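Local coordinates for protein HI_1472 (Haemophilus influenzae, PDB 3PSH) that binds molybdate and tungstate in the periplasm as the solute-binding component of the MolBCA ABC transporter, which imports molybdate with low affinity, at residues T186-P191 with L239-Y244. Sequence-based numbering, arbitrary orientation.
Sequences TYMANP and LVQDRY. With MOO (molybdate ion), chain B.
Three N-H groups converge on OE1 of Q241. N190 ND2 reaches it across the contact at 3.1 Å, from above the carbonyl plane and with a bent N-H...O angle of 145°, the two amides standing nearly perpendicular. R243 grips the same oxygen side-on through NE and NH2, each 2.9 Å from OE1, which lies in the guanidinium plane. With Q241 NE2 bonded to Y196 OH and A277 O, this second shell probably orients the arginine, whose NH1 donates to molybdate O4 (2.9 Å) and to Q51 O, and NH2 to O1 and O4. R243 CG, tucked between its own backbone N and carbonyl carbon (chi1 55°), lies over one face of the Y244 ring; on the opposite face P191 CG makes a CH-pi contact, 3.9 Å from the centroid. A water joins the diverging chains, donating to A189 O and accepting from Q241 N. Earlier in both strands, M188 and L239 form a parallel beta bridge, with L239 N donating to Y187 O at 2.8 Å and A189 N to L239 O. Loops leaving the C-terminal ends of adjacent parallel strands thus contribute R243 and its supports to the interdomain cleft, the typical ligand site of periplasmic binding proteins.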
ATOM      1  N   THR A 186     -11.668   6.468  13.827  1.00 16.37           N
ATOM      2  CA  THR A 186     -11.010   5.207  13.653  1.00 15.15           C
ATOM      3  C   THR A 186      -9.521   5.396  13.818  1.00 14.23           C
ATOM      4  O   THR A 186      -9.056   6.515  13.520  1.00 13.86           O
ATOM      5  CB  THR A 186     -11.362   4.671  12.232  1.00 17.36           C
ATOM      6  OG1 THR A 186     -12.799   4.601  12.033  1.00 15.87           O
ATOM      7  CG2 THR A 186     -10.796   3.324  11.970  1.00 19.53           C
ATOM      8  N   TYR A 187      -8.836   4.348  14.286  1.00 13.52           N
ATOM      9  CA  TYR A 187      -7.413   4.485  14.549  1.00 14.58           C
ATOM     10  C   TYR A 187      -6.730   3.266  13.983  1.00 16.76           C
ATOM     11  O   TYR A 187      -7.172   2.139  14.232  1.00 16.85           O
ATOM     12  CB  TYR A 187      -7.219   4.491  16.076  1.00 13.13           C
ATOM     13  CG  TYR A 187      -5.740   4.544  16.486  1.00 14.16           C
ATOM     14  CD1 TYR A 187      -5.028   5.779  16.448  1.00 14.02           C
ATOM     15  CD2 TYR A 187      -5.077   3.396  16.947  1.00 16.29           C
ATOM     16  CE1 TYR A 187      -3.654   5.833  16.827  1.00 14.94           C
ATOM     17  CE2 TYR A 187      -3.659   3.470  17.327  1.00 14.32           C
ATOM     18  CZ  TYR A 187      -3.014   4.702  17.273  1.00 15.32           C
ATOM     19  OH  TYR A 187      -1.685   4.622  17.603  1.00 17.88           O
ATOM     20  N   MET A 188      -5.595   3.516  13.312  1.00 15.37           N
ATOM     21  CA  MET A 188      -4.787   2.440  12.776  1.00 14.88           C
ATOM     22  C   MET A 188      -3.624   2.123  13.754  1.00 15.26           C
ATOM     23  O   MET A 188      -2.728   2.908  13.904  1.00 15.22           O
ATOM     24  CB  MET A 188      -4.317   2.867  11.352  1.00 15.41           C
ATOM     25  CG  MET A 188      -3.335   1.952  10.776  1.00 18.12           C
ATOM     26  SD  MET A 188      -3.821   0.214  10.671  1.00 24.93           S
ATOM     27  CE  MET A 188      -5.088   0.325   9.683  1.00 19.17           C
ATOM     28  N   ALA A 189      -3.648   0.961  14.339  1.00 16.94           N
ATOM     29  CA  ALA A 189      -2.583   0.594  15.330  1.00 17.20           C
ATOM     30  C   ALA A 189      -1.565  -0.365  14.660  1.00 15.97           C
ATOM     31  O   ALA A 189      -1.882  -1.485  14.305  1.00 16.63           O
ATOM     32  CB  ALA A 189      -3.271  -0.109  16.563  1.00 17.55           C
ATOM     33  N   ASN A 190      -0.375   0.169  14.388  1.00 16.19           N
ATOM     34  CA  ASN A 190       0.789  -0.580  13.910  1.00 17.82           C
ATOM     35  C   ASN A 190       1.667  -0.980  15.111  1.00 17.44           C
ATOM     36  O   ASN A 190       1.443  -0.477  16.236  1.00 18.78           O
ATOM     37  CB  ASN A 190       1.567   0.242  12.864  1.00 17.40           C
ATOM     38  CG  ASN A 190       1.056   0.012  11.479  1.00 20.59           C
ATOM     39  OD1 ASN A 190      -0.121   0.143  11.213  1.00 17.78           O
ATOM     40  ND2 ASN A 190       1.963  -0.376  10.567  1.00 17.70           N
ATOM     41  N   PRO A 191       2.622  -1.897  14.906  1.00 19.27           N
ATOM     42  CA  PRO A 191       3.492  -2.400  16.007  1.00 18.87           C
ATOM     43  C   PRO A 191       4.165  -1.283  16.745  1.00 20.95           C
ATOM     44  O   PRO A 191       4.363  -0.137  16.238  1.00 19.06           O
ATOM     45  CB  PRO A 191       4.520  -3.264  15.258  1.00 21.46           C
ATOM     46  CG  PRO A 191       3.700  -3.843  14.169  1.00 20.21           C
ATOM     47  CD  PRO A 191       2.891  -2.621  13.663  1.00 19.09           C
ATOM     48  N   LEU A 239      -8.251  -0.414  13.974  1.00 15.13           N
ATOM     49  CA  LEU A 239      -7.967  -1.311  12.863  1.00 13.63           C
ATOM     50  C   LEU A 239      -6.497  -1.694  12.964  1.00 11.71           C
ATOM     51  O   LEU A 239      -5.670  -0.898  13.482  1.00 15.82           O
ATOM     52  CB  LEU A 239      -8.265  -0.637  11.491  1.00 12.47           C
ATOM     53  CG  LEU A 239      -9.802  -0.216  11.408  1.00 14.64           C
ATOM     54  CD1 LEU A 239      -9.975   0.534  10.172  1.00 12.80           C
ATOM     55  CD2 LEU A 239     -10.734  -1.550  11.362  1.00 16.53           C
ATOM     56  N   VAL A 240      -6.270  -2.957  12.573  1.00 12.51           N
ATOM     57  CA  VAL A 240      -4.921  -3.513  12.525  1.00 13.98           C
ATOM     58  C   VAL A 240      -4.707  -4.081  11.113  1.00 13.18           C
ATOM     59  O   VAL A 240      -5.563  -4.684  10.521  1.00 14.83           O
ATOM     60  CB  VAL A 240      -4.688  -4.598  13.604  1.00 13.64           C
ATOM     61  CG1 VAL A 240      -3.299  -5.285  13.485  1.00 15.77           C
ATOM     62  CG2 VAL A 240      -4.761  -3.952  15.026  1.00 14.87           C
ATOM     63  N   GLN A 241      -3.512  -3.821  10.585  1.00 15.21           N
ATOM     64  CA  GLN A 241      -3.155  -4.343   9.254  1.00 14.13           C
ATOM     65  C   GLN A 241      -2.949  -5.832   9.321  1.00 14.99           C
ATOM     66  O   GLN A 241      -2.281  -6.271  10.292  1.00 14.69           O
ATOM     67  CB  GLN A 241      -1.835  -3.663   8.819  1.00 15.98           C
ATOM     68  CG  GLN A 241      -2.050  -2.130   8.548  1.00 11.22           C
ATOM     69  CD  GLN A 241      -0.782  -1.327   8.193  1.00 15.04           C
ATOM     70  OE1 GLN A 241       0.389  -1.831   8.335  1.00 15.47           O
ATOM     71  NE2 GLN A 241      -0.995  -0.100   7.700  1.00 13.67           N
ATOM     72  N   ASP A 242      -3.408  -6.556   8.286  1.00 14.66           N
ATOM     73  CA  ASP A 242      -3.316  -8.021   8.229  1.00 15.36           C
ATOM     74  C   ASP A 242      -1.880  -8.539   8.369  1.00 16.69           C
ATOM     75  O   ASP A 242      -1.650  -9.630   8.986  1.00 16.70           O
ATOM     76  CB  ASP A 242      -3.881  -8.563   6.920  1.00 16.11           C
ATOM     77  CG  ASP A 242      -3.981 -10.082   6.913  1.00 20.26           C
ATOM     78  OD1 ASP A 242      -4.632 -10.637   7.858  1.00 20.06           O
ATOM     79  OD2 ASP A 242      -3.472 -10.707   5.964  1.00 19.58           O
ATOM     80  N   ARG A 243      -0.912  -7.738   7.889  1.00 13.83           N
ATOM     81  CA  ARG A 243       0.520  -8.209   8.024  1.00 13.87           C
ATOM     82  C   ARG A 243       1.079  -8.170   9.443  1.00 15.95           C
ATOM     83  O   ARG A 243       2.175  -8.700   9.660  1.00 16.50           O
ATOM     84  CB  ARG A 243       1.454  -7.407   7.137  1.00 13.21           C
ATOM     85  CG  ARG A 243       1.345  -5.865   7.397  1.00 15.84           C
ATOM     86  CD  ARG A 243       2.229  -5.048   6.335  1.00 12.17           C
ATOM     87  NE  ARG A 243       1.985  -3.611   6.639  1.00 13.68           N
ATOM     88  CZ  ARG A 243       2.491  -2.584   5.895  1.00 15.92           C
ATOM     89  NH1 ARG A 243       3.343  -2.915   4.882  1.00 17.24           N
ATOM     90  NH2 ARG A 243       2.263  -1.296   6.180  1.00 15.39           N
ATOM     91  N   TYR A 244       0.352  -7.505  10.374  1.00 15.66           N
ATOM     92  CA  TYR A 244       0.750  -7.410  11.771  1.00 15.62           C
ATOM     93  C   TYR A 244      -0.305  -7.957  12.740  1.00 13.67           C
ATOM     94  O   TYR A 244      -0.732  -7.286  13.648  1.00 17.60           O
ATOM     95  CB  TYR A 244       1.075  -5.979  12.084  1.00 14.71           C
ATOM     96  CG  TYR A 244       2.225  -5.400  11.253  1.00 17.14           C
ATOM     97  CD1 TYR A 244       3.425  -6.123  11.063  1.00 21.30           C
ATOM     98  CD2 TYR A 244       2.121  -4.142  10.605  1.00 18.74           C
ATOM     99  CE1 TYR A 244       4.480  -5.585  10.289  1.00 20.05           C
ATOM    100  CE2 TYR A 244       3.265  -3.557   9.893  1.00 19.68           C
ATOM    101  CZ  TYR A 244       4.387  -4.321   9.717  1.00 24.14           C
ATOM    102  OH  TYR A 244       5.497  -3.852   8.996  1.00 21.85           O
TER
HETATM  103 MO   MOO B   1       3.348   1.334   3.690  1.00 33.20          MO
HETATM  104  O1  MOO B   1       2.309   1.524   5.011  1.00 14.90           O
HETATM  105  O2  MOO B   1       4.654   2.455   3.748  1.00 20.52           O
HETATM  106  O3  MOO B   1       2.493   1.615   2.246  1.00 16.87           O
HETATM  107  O4  MOO B   1       3.765  -0.312   3.642  1.00 14.46           O
HETATM  108  O   HOH W   1      -1.343  -2.567  11.960  1.00 16.07           O